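Exotoxin type A precursor (allele 1) (Streptococcus pyogenes phage T12, PDB 1FNU) is a phage-encoded streptococcal exotoxin, the scarlet fever toxin, that probably acts as a superantigen of the staphylococcal and streptococcal toxin family. Local coordinates at residues I133-K138 and L207-S212; V118-I123 and Q213-L218; T60-Q65 and K202-L207. All coordinates share one frame; numbering follows the deposited sequence.

Contact 1 of 3, residues I133-K138 and L207-S212; sequences IETNKK and LDNKTS. Unlike the reference sequence in segment 207-212: Asn-209 (reference Ser), Lys-210 (reference Asn).
Thr-135 and Asn-209 each send one group between their own backbone N and carbonyl carbon: CG2 of Thr-135, whose OG1 lies anti to N (chi1 177°), and CG of Asn-209 (chi1 55°). The two side chains cross at a slant, the methyl CG2 of Thr-135 resting 3.7 Å from CB of Asn-209. The Asn-209 amide runs in toward the backbone of Lys-137 and Lys-138, but too closely, so its position is doubtful. A backbone bond joins the segments, Asn-209 N to Lys-138 O at 3.0 Å, although the place of that oxygen is less sure. Asp-208 CA also faces Lys-138 O, in a CA-H...O contact of 3.5 Å. Each segment shapes its own bend. Thr-135 OG1 accepts from Lys-137 N at 3.1 Å, an almost straight bond (169°) that makes an ST turn, and Glu-144 also bonds this hydroxyl. Asp-208 makes an Asx turn, its OD1 met by Lys-210 N from above the carboxylate plane at 3.0 Å, while Ser-212 OG donates to Asp-208 O at 2.8 Å. Lys-137 reaches away to a salt bridge with Glu-144. The chain turns a corner at Asn-136, leaving edge strand 126-135 of the beta-grasp sheet for the small two-stranded sheet of 139-141 and 206-208; Val-140 touches Thr-135, Leu-207 and Asn-209, and Ile-133 packs on helix 142-157.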
ATOM      1  N   ILE A 133      25.803  21.004 -19.985  1.00 34.27           N
ATOM      2  CA  ILE A 133      24.605  20.162 -20.072  1.00 34.15           C
ATOM      3  C   ILE A 133      23.910  20.900 -21.242  1.00 34.08           C
ATOM      4  O   ILE A 133      24.380  21.962 -21.686  1.00 34.00           O
ATOM      5  CB  ILE A 133      23.727  20.131 -18.781  1.00 34.00           C
ATOM      6  CG1 ILE A 133      23.262  21.521 -18.394  1.00 34.06           C
ATOM      7  CG2 ILE A 133      24.522  19.566 -17.640  1.00 34.04           C
ATOM      8  CD1 ILE A 133      22.162  21.507 -17.356  1.00 34.07           C
ATOM      9  N   GLU A 134      22.823  20.327 -21.744  1.00 34.04           N
ATOM     10  CA  GLU A 134      22.101  20.868 -22.899  1.00 33.95           C
ATOM     11  C   GLU A 134      20.641  20.592 -22.764  1.00 33.66           C
ATOM     12  O   GLU A 134      20.288  19.540 -22.273  1.00 33.59           O
ATOM     13  CB  GLU A 134      22.422  20.113 -24.169  1.00 34.22           C
ATOM     14  CG  GLU A 134      23.722  20.219 -24.796  1.00 34.60           C
ATOM     15  CD  GLU A 134      23.637  19.470 -26.129  1.00 34.91           C
ATOM     16  OE1 GLU A 134      23.527  18.223 -26.121  1.00 35.01           O
ATOM     17  OE2 GLU A 134      23.610  20.136 -27.196  1.00 35.19           O
ATOM     18  N   THR A 135      19.824  21.500 -23.287  1.00 33.39           N
ATOM     19  CA  THR A 135      18.375  21.335 -23.324  1.00 33.19           C
ATOM     20  C   THR A 135      17.840  21.854 -24.664  1.00 33.20           C
ATOM     21  O   THR A 135      18.437  22.750 -25.267  1.00 33.26           O
ATOM     22  CB  THR A 135      17.660  22.095 -22.197  1.00 33.12           C
ATOM     23  OG1 THR A 135      16.262  21.934 -22.361  1.00 32.94           O
ATOM     24  CG2 THR A 135      17.965  23.607 -22.208  1.00 32.96           C
ATOM     25  N   ASN A 136      16.724  21.283 -25.111  1.00 33.11           N
ATOM     26  CA  ASN A 136      16.051  21.660 -26.352  1.00 32.98           C
ATOM     27  C   ASN A 136      14.911  22.636 -26.051  1.00 32.60           C
ATOM     28  O   ASN A 136      14.254  23.105 -26.972  1.00 32.68           O
ATOM     29  CB  ASN A 136      15.445  20.433 -27.056  1.00 33.33           C
ATOM     30  CG  ASN A 136      16.478  19.329 -27.374  1.00 33.67           C
ATOM     31  OD1 ASN A 136      17.577  19.597 -27.846  1.00 33.95           O
ATOM     32  ND2 ASN A 136      16.100  18.078 -27.139  1.00 33.94           N
ATOM     33  N   LYS A 137      14.696  22.957 -24.785  1.00 31.98           N
ATOM     34  CA  LYS A 137      13.630  23.871 -24.374  1.00 31.49           C
ATOM     35  C   LYS A 137      14.012  25.302 -24.003  1.00 31.23           C
ATOM     36  O   LYS A 137      15.021  25.562 -23.324  1.00 31.23           O
ATOM     37  CB  LYS A 137      12.861  23.289 -23.168  1.00 31.33           C
ATOM     38  CG  LYS A 137      12.212  21.914 -23.397  1.00 31.14           C
ATOM     39  CD  LYS A 137      11.462  21.428 -22.101  1.00 30.81           C
ATOM     40  CE  LYS A 137      10.964  20.003 -22.244  1.00 30.49           C
ATOM     41  NZ  LYS A 137      12.105  19.025 -22.207  1.00 30.28           N
ATOM     42  N   LYS A 138      13.162  26.239 -24.422  1.00 30.86           N
ATOM     43  CA  LYS A 138      13.345  27.654 -24.119  1.00 30.45           C
ATOM     44  C   LYS A 138      13.141  27.844 -22.613  1.00 30.00           C
ATOM     45  O   LYS A 138      13.943  28.500 -21.936  1.00 29.80           O
ATOM     46  CB  LYS A 138      12.329  28.488 -24.905  1.00 30.66           C
ATOM     47  CG  LYS A 138      12.531  28.388 -26.475  1.00 30.94           C
ATOM     48  CD  LYS A 138      11.360  29.054 -27.264  1.00 31.22           C
ATOM     49  CE  LYS A 138      11.458  29.015 -28.801  1.00 31.49           C
ATOM     50  NZ  LYS A 138      10.299  29.896 -29.257  1.00 31.81           N
ATOM     51  N   LEU A 207      12.673  27.717 -15.793  1.00 27.08           N
ATOM     52  CA  LEU A 207      13.358  28.960 -16.055  1.00 27.46           C
ATOM     53  C   LEU A 207      13.846  29.062 -17.429  1.00 27.65           C
ATOM     54  O   LEU A 207      13.860  28.109 -18.160  1.00 27.57           O
ATOM     55  CB  LEU A 207      14.460  29.200 -15.071  1.00 27.48           C
ATOM     56  CG  LEU A 207      15.086  27.856 -14.789  1.00 27.45           C
ATOM     57  CD1 LEU A 207      15.925  27.558 -15.927  1.00 27.45           C
ATOM     58  CD2 LEU A 207      15.859  27.914 -13.539  1.00 27.50           C
ATOM     59  N   ASP A 208      14.236  30.271 -17.784  1.00 28.21           N
ATOM     60  CA  ASP A 208      14.688  30.546 -19.140  1.00 28.63           C
ATOM     61  C   ASP A 208      16.099  29.951 -19.320  1.00 29.08           C
ATOM     62  O   ASP A 208      17.048  30.383 -18.661  1.00 29.11           O
ATOM     63  CB  ASP A 208      14.628  32.062 -19.210  1.00 28.75           C
ATOM     64  CG  ASP A 208      15.209  32.669 -20.488  1.00 28.66           C
ATOM     65  OD1 ASP A 208      15.763  31.903 -21.313  1.00 28.45           O
ATOM     66  OD2 ASP A 208      15.059  33.951 -20.581  1.00 28.69           O
ATOM     67  N   ASN A 209      16.278  28.980 -20.189  1.00 29.50           N
ATOM     68  CA  ASN A 209      17.619  28.459 -20.270  1.00 30.18           C
ATOM     69  C   ASN A 209      18.696  29.321 -20.896  1.00 30.52           C
ATOM     70  O   ASN A 209      19.869  28.985 -20.750  1.00 30.59           O
ATOM     71  CB  ASN A 209      17.631  27.122 -20.965  1.00 30.35           C
ATOM     72  CG  ASN A 209      17.005  27.185 -22.258  1.00 30.61           C
ATOM     73  OD1 ASN A 209      16.159  27.999 -22.454  1.00 31.01           O
ATOM     74  ND2 ASN A 209      17.370  26.304 -23.166  1.00 30.86           N
ATOM     75  N   LYS A 210      18.332  30.420 -21.566  1.00 30.88           N
ATOM     76  CA  LYS A 210      19.342  31.259 -22.198  1.00 31.27           C
ATOM     77  C   LYS A 210      19.938  32.100 -21.104  1.00 31.43           C
ATOM     78  O   LYS A 210      21.125  32.373 -21.118  1.00 31.70           O
ATOM     79  CB  LYS A 210      18.732  32.234 -23.249  1.00 31.48           C
ATOM     80  CG  LYS A 210      19.784  32.871 -24.246  1.00 31.68           C
ATOM     81  CD  LYS A 210      20.293  31.774 -25.187  1.00 31.91           C
ATOM     82  CE  LYS A 210      19.092  31.145 -26.008  1.00 32.07           C
ATOM     83  NZ  LYS A 210      19.276  29.798 -26.764  1.00 32.23           N
ATOM     84  N   THR A 211      19.134  32.510 -20.143  1.00 31.53           N
ATOM     85  CA  THR A 211      19.670  33.376 -19.092  1.00 31.65           C
ATOM     86  C   THR A 211      19.738  32.905 -17.644  1.00 31.60           C
ATOM     87  O   THR A 211      19.785  33.731 -16.715  1.00 31.72           O
ATOM     88  CB  THR A 211      18.937  34.708 -19.067  1.00 31.61           C
ATOM     89  OG1 THR A 211      17.605  34.518 -18.554  1.00 31.80           O
ATOM     90  CG2 THR A 211      18.913  35.296 -20.478  1.00 31.57           C
ATOM     91  N   SER A 212      19.796  31.603 -17.428  1.00 31.58           N
ATOM     92  CA  SER A 212      19.879  31.121 -16.052  1.00 31.33           C
ATOM     93  C   SER A 212      21.247  30.441 -15.850  1.00 31.27           C
ATOM     94  O   SER A 212      21.756  29.787 -16.737  1.00 31.19           O
ATOM     95  CB  SER A 212      18.724  30.139 -15.801  1.00 31.31           C
ATOM     96  OG  SER A 212      17.462  30.763 -15.890  1.00 31.28           O
TER

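Contact 2 of 3, residues V118-I123 and Q213-L218; sequences VVKVSI and QIEVYL
Val-119, Val-121 and Ile-123 line up with Ile-214, Val-216 and Leu-218 on one face of the parallel strand pair at the centre of the beta-grasp sheet, strands 110-123 and 212-219, whose segment axes differ by 19°. This apolar face is knobbly. The methyls of Val-119 divide the work: CG1 fits between Ile-214 CG2 and Val-216 CG2, 3.9 Å from the latter, and CG2 meets Ile-214 CD1 at 3.9 Å. Val-121 and Val-216 lie side by side, pointing the same way; CG1 of Val-121 lies anti to the backbone N (chi1 -177°), against Val-216 CG1, which leaves CG2 3.8 Å from Val-216 CB. Leu-218 CD1 reaches back to Val-121 CG1 (4.3 Å) and also lies near Ile-123 CG1. Val-149 of helix 142-157 packs on Val-119 and Val-216 from that side. The opposite face carries Lys-120, Glu-215, Ser-122 and Tyr-217. Here Lys-120 CB rests against Glu-215 CG, and Ser-122 OG approaches the Tyr-217 ring obliquely, 3.8 Å from CE2; Tyr-171 meets the same ring. Between the faces, Lys-120 and Ser-122 each use both N and O to bond the other strand, Ser-122 N to Val-216 O being short at 2.7 Å. At the start of the pair the strands part slightly, and a water bridges them, donating to Val-118 O at 2.6 Å and accepting from Ile-214 N at 3.1 Å.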
ATOM      1  N   VAL A 118      26.831  26.091 -19.338  1.00 36.93           N
ATOM      2  CA  VAL A 118      28.049  25.751 -18.611  1.00 36.64           C
ATOM      3  C   VAL A 118      27.763  25.597 -17.116  1.00 36.42           C
ATOM      4  O   VAL A 118      27.115  26.456 -16.501  1.00 36.50           O
ATOM      5  CB  VAL A 118      29.136  26.809 -18.904  1.00 36.60           C
ATOM      6  CG1 VAL A 118      30.082  26.962 -17.737  1.00 36.55           C
ATOM      7  CG2 VAL A 118      29.867  26.385 -20.193  1.00 36.55           C
ATOM      8  N   VAL A 119      28.202  24.466 -16.544  1.00 36.12           N
ATOM      9  CA  VAL A 119      27.950  24.193 -15.129  1.00 35.78           C
ATOM     10  C   VAL A 119      29.203  24.372 -14.307  1.00 35.65           C
ATOM     11  O   VAL A 119      30.175  23.678 -14.523  1.00 35.59           O
ATOM     12  CB  VAL A 119      27.369  22.737 -14.937  1.00 35.73           C
ATOM     13  CG1 VAL A 119      27.185  22.428 -13.473  1.00 35.49           C
ATOM     14  CG2 VAL A 119      26.037  22.592 -15.689  1.00 35.55           C
ATOM     15  N   LYS A 120      29.153  25.303 -13.363  1.00 35.61           N
ATOM     16  CA  LYS A 120      30.266  25.619 -12.494  1.00 35.63           C
ATOM     17  C   LYS A 120      30.319  24.790 -11.243  1.00 35.67           C
ATOM     18  O   LYS A 120      29.495  24.973 -10.363  1.00 35.69           O
ATOM     19  CB  LYS A 120      30.234  27.085 -12.090  1.00 35.62           C
ATOM     20  CG  LYS A 120      30.843  28.059 -13.149  1.00 35.72           C
ATOM     21  CD  LYS A 120      30.754  29.509 -12.627  1.00 35.73           C
ATOM     22  CE  LYS A 120      30.595  30.557 -13.751  1.00 35.86           C
ATOM     23  NZ  LYS A 120      29.805  31.776 -13.228  1.00 35.96           N
ATOM     24  N   VAL A 121      31.314  23.913 -11.146  1.00 35.67           N
ATOM     25  CA  VAL A 121      31.443  23.103  -9.958  1.00 35.60           C
ATOM     26  C   VAL A 121      32.598  23.513  -9.049  1.00 35.79           C
ATOM     27  O   VAL A 121      33.736  23.666  -9.508  1.00 35.76           O
ATOM     28  CB  VAL A 121      31.642  21.603 -10.310  1.00 35.52           C
ATOM     29  CG1 VAL A 121      31.696  20.778  -9.017  1.00 35.33           C
ATOM     30  CG2 VAL A 121      30.504  21.084 -11.214  1.00 35.30           C
ATOM     31  N   SER A 122      32.289  23.702  -7.757  1.00 35.88           N
ATOM     32  CA  SER A 122      33.280  23.999  -6.716  1.00 36.00           C
ATOM     33  C   SER A 122      33.313  22.771  -5.835  1.00 36.06           C
ATOM     34  O   SER A 122      32.290  22.127  -5.651  1.00 36.02           O
ATOM     35  CB  SER A 122      32.871  25.145  -5.801  1.00 36.01           C
ATOM     36  OG  SER A 122      32.768  26.339  -6.525  1.00 36.26           O
ATOM     37  N   ILE A 123      34.479  22.441  -5.290  1.00 36.20           N
ATOM     38  CA  ILE A 123      34.610  21.291  -4.374  1.00 36.30           C
ATOM     39  C   ILE A 123      35.490  21.803  -3.263  1.00 36.42           C
ATOM     40  O   ILE A 123      36.612  22.194  -3.505  1.00 36.43           O
ATOM     41  CB  ILE A 123      35.373  20.129  -4.955  1.00 36.31           C
ATOM     42  CG1 ILE A 123      34.790  19.721  -6.287  1.00 36.33           C
ATOM     43  CG2 ILE A 123      35.371  18.983  -3.950  1.00 36.30           C
ATOM     44  CD1 ILE A 123      35.518  18.622  -6.854  1.00 36.38           C
ATOM     45  N   GLN A 213      21.865  30.628 -14.696  1.00 31.16           N
ATOM     46  CA  GLN A 213      23.163  29.968 -14.436  1.00 31.18           C
ATOM     47  C   GLN A 213      23.109  28.805 -13.390  1.00 31.02           C
ATOM     48  O   GLN A 213      22.374  28.881 -12.387  1.00 30.80           O
ATOM     49  CB  GLN A 213      24.166  31.007 -13.979  1.00 31.32           C
ATOM     50  CG  GLN A 213      24.948  31.575 -15.100  1.00 31.82           C
ATOM     51  CD  GLN A 213      25.647  32.844 -14.650  1.00 32.20           C
ATOM     52  OE1 GLN A 213      25.326  33.969 -15.121  1.00 32.42           O
ATOM     53  NE2 GLN A 213      26.581  32.695 -13.690  1.00 32.31           N
ATOM     54  N   ILE A 214      23.903  27.758 -13.643  1.00 30.95           N
ATOM     55  CA  ILE A 214      23.927  26.604 -12.736  1.00 30.90           C
ATOM     56  C   ILE A 214      25.261  26.574 -12.063  1.00 30.84           C
ATOM     57  O   ILE A 214      26.298  26.661 -12.708  1.00 30.92           O
ATOM     58  CB  ILE A 214      23.793  25.289 -13.477  1.00 30.88           C
ATOM     59  CG1 ILE A 214      22.523  25.289 -14.363  1.00 30.75           C
ATOM     60  CG2 ILE A 214      23.759  24.184 -12.451  1.00 30.77           C
ATOM     61  CD1 ILE A 214      22.465  24.123 -15.434  1.00 30.83           C
ATOM     62  N   GLU A 215      25.219  26.447 -10.760  1.00 30.86           N
ATOM     63  CA  GLU A 215      26.388  26.384  -9.916  1.00 30.73           C
ATOM     64  C   GLU A 215      26.280  25.198  -8.953  1.00 30.70           C
ATOM     65  O   GLU A 215      25.259  25.024  -8.262  1.00 30.60           O
ATOM     66  CB  GLU A 215      26.464  27.670  -9.114  1.00 30.85           C
ATOM     67  CG  GLU A 215      27.330  28.721  -9.798  1.00 30.91           C
ATOM     68  CD  GLU A 215      27.196  30.026  -9.129  1.00 30.98           C
ATOM     69  OE1 GLU A 215      26.959  30.050  -7.902  1.00 30.99           O
ATOM     70  OE2 GLU A 215      27.344  31.050  -9.843  1.00 31.15           O
ATOM     71  N   VAL A 216      27.338  24.394  -8.920  1.00 30.63           N
ATOM     72  CA  VAL A 216      27.398  23.242  -8.036  1.00 30.55           C
ATOM     73  C   VAL A 216      28.463  23.320  -6.931  1.00 30.54           C
ATOM     74  O   VAL A 216      29.647  23.463  -7.254  1.00 30.48           O
ATOM     75  CB  VAL A 216      27.662  21.963  -8.835  1.00 30.49           C
ATOM     76  CG1 VAL A 216      27.921  20.843  -7.887  1.00 30.48           C
ATOM     77  CG2 VAL A 216      26.467  21.624  -9.690  1.00 30.47           C
ATOM     78  N   TYR A 217      28.037  23.133  -5.659  1.00 30.55           N
ATOM     79  CA  TYR A 217      28.928  23.148  -4.452  1.00 30.45           C
ATOM     80  C   TYR A 217      29.021  21.823  -3.661  1.00 30.28           C
ATOM     81  O   TYR A 217      28.049  21.404  -3.014  1.00 30.38           O
ATOM     82  CB  TYR A 217      28.483  24.228  -3.476  1.00 30.61           C
ATOM     83  CG  TYR A 217      28.516  25.608  -4.062  1.00 30.89           C
ATOM     84  CD1 TYR A 217      27.412  26.116  -4.782  1.00 30.93           C
ATOM     85  CD2 TYR A 217      29.685  26.391  -3.983  1.00 30.95           C
ATOM     86  CE1 TYR A 217      27.482  27.368  -5.412  1.00 31.00           C
ATOM     87  CE2 TYR A 217      29.765  27.636  -4.610  1.00 31.02           C
ATOM     88  CZ  TYR A 217      28.663  28.112  -5.329  1.00 31.16           C
ATOM     89  OH  TYR A 217      28.769  29.282  -6.055  1.00 31.36           O
ATOM     90  N   LEU A 218      30.191  21.210  -3.648  1.00 30.06           N
ATOM     91  CA  LEU A 218      30.402  19.930  -2.969  1.00 29.89           C
ATOM     92  C   LEU A 218      31.513  19.985  -1.913  1.00 29.95           C
ATOM     93  O   LEU A 218      32.477  20.778  -2.052  1.00 29.93           O
ATOM     94  CB  LEU A 218      30.812  18.875  -3.991  1.00 29.72           C
ATOM     95  CG  LEU A 218      29.991  18.616  -5.242  1.00 29.71           C
ATOM     96  CD1 LEU A 218      30.802  17.682  -6.183  1.00 29.58           C
ATOM     97  CD2 LEU A 218      28.604  17.969  -4.860  1.00 29.52           C
TER
HETATM   98  O   HOH W   1      25.777  28.651 -15.899  1.00 27.30           O

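Contact 3 of 3, residues T60-Q65 and K202-L207; sequences TELKNQ and KDNETL
Lys-202 grips two successive backbone carbonyls with one ammonium group: NZ donates to Leu-62 O at 3.0 Å and to Lys-63 O at 3.1 Å. The two oxygens are met differently, the first with the donor tilted only 20° from the carbonyl plane, the second from well above it, 57° out. A bend in the lysine chain at chi3 (112°) and again at chi4 turns NZ back onto the turn at Leu-62 and Lys-63, after CG has passed Glu-61 O at 3.7 Å. Tyr-100 of strand 96-105 touches the same side chain. The turn leads from strand 57-61 of the OB-fold domain into helix 65-72, which Asn-64 N-caps through Met-67 N, and the lysine comes from the beta-grasp domain, so the bonds cross between the two domains. A second, apolar touch lies beside them. The methyl CD2 of Leu-62 sits squarely over the flat face of the Asn-204 amide, 3.7 Å from its CG. Val-103 N donates to Asn-204 OD1, which helps hold that amide in place. Within segment 202-207, Asp-203 OD1 accepts from Glu-205 N at 2.9 Å in an Asx turn, and Thr-206 OG1 donates to Asn-204 O.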
ATOM      1  N   THR A  60       2.157  12.643 -12.698  1.00 18.84           N
ATOM      2  CA  THR A  60       2.923  13.759 -12.143  1.00 19.14           C
ATOM      3  C   THR A  60       2.124  14.571 -11.160  1.00 19.45           C
ATOM      4  O   THR A  60       0.939  14.929 -11.426  1.00 19.48           O
ATOM      5  CB  THR A  60       3.485  14.751 -13.159  1.00 19.20           C
ATOM      6  OG1 THR A  60       4.117  15.788 -12.421  1.00 19.11           O
ATOM      7  CG2 THR A  60       2.340  15.375 -14.099  1.00 18.92           C
ATOM      8  N   GLU A  61       2.758  14.860 -10.012  1.00 19.63           N
ATOM      9  CA  GLU A  61       2.140  15.620  -8.978  1.00 20.02           C
ATOM     10  C   GLU A  61       2.720  16.982  -9.053  1.00 20.21           C
ATOM     11  O   GLU A  61       3.902  17.134  -8.881  1.00 20.09           O
ATOM     12  CB  GLU A  61       2.409  15.054  -7.560  1.00 20.12           C
ATOM     13  CG  GLU A  61       1.510  13.904  -7.192  1.00 20.31           C
ATOM     14  CD  GLU A  61       1.872  13.352  -5.795  1.00 20.64           C
ATOM     15  OE1 GLU A  61       1.868  14.213  -4.812  1.00 20.36           O
ATOM     16  OE2 GLU A  61       2.141  12.086  -5.779  1.00 20.28           O
ATOM     17  N   LEU A  62       1.839  17.970  -9.225  1.00 20.58           N
ATOM     18  CA  LEU A  62       2.230  19.357  -9.315  1.00 20.95           C
ATOM     19  C   LEU A  62       2.010  20.076  -7.975  1.00 21.32           C
ATOM     20  O   LEU A  62       1.675  19.497  -6.970  1.00 21.28           O
ATOM     21  CB  LEU A  62       1.467  20.011 -10.488  1.00 20.90           C
ATOM     22  CG  LEU A  62       1.952  19.288 -11.769  1.00 20.94           C
ATOM     23  CD1 LEU A  62       0.870  19.185 -12.816  1.00 20.94           C
ATOM     24  CD2 LEU A  62       3.234  19.997 -12.315  1.00 21.19           C
ATOM     25  N   LYS A  63       2.235  21.368  -7.983  1.00 21.91           N
ATOM     26  CA  LYS A  63       2.149  22.168  -6.807  1.00 22.52           C
ATOM     27  C   LYS A  63       0.883  22.098  -6.034  1.00 22.79           C
ATOM     28  O   LYS A  63       0.891  21.920  -4.832  1.00 22.78           O
ATOM     29  CB  LYS A  63       2.429  23.617  -7.170  1.00 22.77           C
ATOM     30  CG  LYS A  63       2.397  24.515  -5.970  1.00 23.25           C
ATOM     31  CD  LYS A  63       2.682  25.951  -6.407  1.00 23.67           C
ATOM     32  CE  LYS A  63       2.237  26.838  -5.313  1.00 23.86           C
ATOM     33  NZ  LYS A  63       3.246  27.988  -5.283  1.00 24.16           N
ATOM     34  N   ASN A  64      -0.193  22.214  -6.770  1.00 23.17           N
ATOM     35  CA  ASN A  64      -1.549  22.241  -6.251  1.00 23.58           C
ATOM     36  C   ASN A  64      -2.573  22.121  -7.362  1.00 23.85           C
ATOM     37  O   ASN A  64      -2.228  21.937  -8.522  1.00 23.72           O
ATOM     38  CB  ASN A  64      -1.835  23.539  -5.508  1.00 23.54           C
ATOM     39  CG  ASN A  64      -1.499  24.791  -6.322  1.00 23.62           C
ATOM     40  OD1 ASN A  64      -1.699  24.844  -7.548  1.00 23.73           O
ATOM     41  ND2 ASN A  64      -1.023  25.818  -5.638  1.00 23.63           N
ATOM     42  N   GLN A  65      -3.846  22.185  -6.952  1.00 24.36           N
ATOM     43  CA  GLN A  65      -4.963  22.066  -7.851  1.00 24.81           C
ATOM     44  C   GLN A  65      -4.882  23.060  -8.998  1.00 25.01           C
ATOM     45  O   GLN A  65      -5.082  22.680 -10.120  1.00 24.84           O
ATOM     46  CB  GLN A  65      -6.279  22.247  -7.102  1.00 25.25           C
ATOM     47  CG  GLN A  65      -7.466  22.700  -8.001  1.00 25.97           C
ATOM     48  CD  GLN A  65      -8.590  23.096  -7.118  1.00 26.45           C
ATOM     49  OE1 GLN A  65      -8.397  23.794  -6.098  1.00 26.61           O
ATOM     50  NE2 GLN A  65      -9.774  22.639  -7.459  1.00 26.77           N
ATOM     51  N   LYS A 202       8.290  19.176  -7.025  1.00 21.46           N
ATOM     52  CA  LYS A 202       6.857  19.350  -7.050  1.00 22.13           C
ATOM     53  C   LYS A 202       6.376  20.734  -7.526  1.00 22.66           C
ATOM     54  O   LYS A 202       5.306  20.823  -8.156  1.00 22.71           O
ATOM     55  CB  LYS A 202       6.276  19.078  -5.640  1.00 22.13           C
ATOM     56  CG  LYS A 202       4.818  18.643  -5.611  1.00 22.31           C
ATOM     57  CD  LYS A 202       4.368  18.269  -4.170  1.00 22.35           C
ATOM     58  CE  LYS A 202       3.331  19.277  -3.573  1.00 22.52           C
ATOM     59  NZ  LYS A 202       1.940  19.129  -4.017  1.00 21.99           N
ATOM     60  N   ASP A 203       7.140  21.793  -7.255  1.00 23.18           N
ATOM     61  CA  ASP A 203       6.622  23.121  -7.600  1.00 23.85           C
ATOM     62  C   ASP A 203       6.812  23.407  -9.072  1.00 24.22           C
ATOM     63  O   ASP A 203       6.484  24.469  -9.513  1.00 24.17           O
ATOM     64  CB  ASP A 203       7.225  24.247  -6.742  1.00 24.15           C
ATOM     65  CG  ASP A 203       8.743  24.440  -6.944  1.00 24.46           C
ATOM     66  OD1 ASP A 203       9.345  24.010  -7.981  1.00 24.67           O
ATOM     67  OD2 ASP A 203       9.351  25.079  -6.024  1.00 24.93           O
ATOM     68  N   ASN A 204       7.346  22.422  -9.794  1.00 24.49           N
ATOM     69  CA  ASN A 204       7.521  22.503 -11.241  1.00 24.96           C
ATOM     70  C   ASN A 204       8.302  23.711 -11.681  1.00 25.38           C
ATOM     71  O   ASN A 204       8.089  24.198 -12.774  1.00 25.40           O
ATOM     72  CB  ASN A 204       6.136  22.527 -11.865  1.00 24.72           C
ATOM     73  CG  ASN A 204       6.113  22.082 -13.291  1.00 24.56           C
ATOM     74  OD1 ASN A 204       6.707  21.065 -13.687  1.00 24.32           O
ATOM     75  ND2 ASN A 204       5.338  22.820 -14.087  1.00 24.65           N
ATOM     76  N   GLU A 205       9.208  24.189 -10.829  1.00 26.00           N
ATOM     77  CA  GLU A 205      10.033  25.363 -11.137  1.00 26.61           C
ATOM     78  C   GLU A 205      10.644  25.297 -12.556  1.00 26.63           C
ATOM     79  O   GLU A 205      11.267  24.319 -12.956  1.00 26.50           O
ATOM     80  CB  GLU A 205      11.109  25.526 -10.048  1.00 27.25           C
ATOM     81  CG  GLU A 205      12.065  26.659 -10.225  1.00 28.43           C
ATOM     82  CD  GLU A 205      11.437  28.071 -10.110  1.00 28.95           C
ATOM     83  OE1 GLU A 205      10.474  28.399 -10.901  1.00 29.54           O
ATOM     84  OE2 GLU A 205      11.932  28.866  -9.231  1.00 29.52           O
ATOM     85  N   THR A 206      10.450  26.394 -13.303  1.00 26.78           N
ATOM     86  CA  THR A 206      10.866  26.483 -14.688  1.00 26.76           C
ATOM     87  C   THR A 206      11.654  27.784 -14.966  1.00 26.89           C
ATOM     88  O   THR A 206      11.350  28.837 -14.438  1.00 26.60           O
ATOM     89  CB  THR A 206       9.551  26.421 -15.598  1.00 26.91           C
ATOM     90  OG1 THR A 206       8.831  25.181 -15.348  1.00 26.87           O
ATOM     91  CG2 THR A 206       9.879  26.459 -17.092  1.00 26.77           C
ATOM     92  N   LEU A 207      12.673  27.717 -15.793  1.00 27.08           N
ATOM     93  CA  LEU A 207      13.358  28.960 -16.055  1.00 27.46           C
ATOM     94  C   LEU A 207      13.846  29.062 -17.429  1.00 27.65           C
ATOM     95  O   LEU A 207      13.860  28.109 -18.160  1.00 27.57           O
ATOM     96  CB  LEU A 207      14.460  29.200 -15.071  1.00 27.48           C
ATOM     97  CG  LEU A 207      15.086  27.856 -14.789  1.00 27.45           C
ATOM     98  CD1 LEU A 207      15.925  27.558 -15.927  1.00 27.45           C
ATOM     99  CD2 LEU A 207      15.859  27.914 -13.539  1.00 27.50           C
TER

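Contacts 1 and 2 touch, though their centres lie about 16 Å apart: Ile-133 CD1 of contact 1 packs 3.3 Å from Ile-214 CD1 of contact 2, and Ile-133 CG2 lies 3.9 Å from Val-119 CG2. Their first segments belong to neighbouring strands of the beta-grasp sheet, 126-135 and 110-123. Contact 3 joins contact 1 through the chain itself, sharing Leu-207 on strand 206-208, with centres about 18 Å apart. Contacts 2 and 3 do not touch; their nearest atoms are about 7 Å apart and their centres about 24 Å. Residues 202-218 thus run from the boundary with the OB-fold domain, past contact 1, into the middle of the sheet.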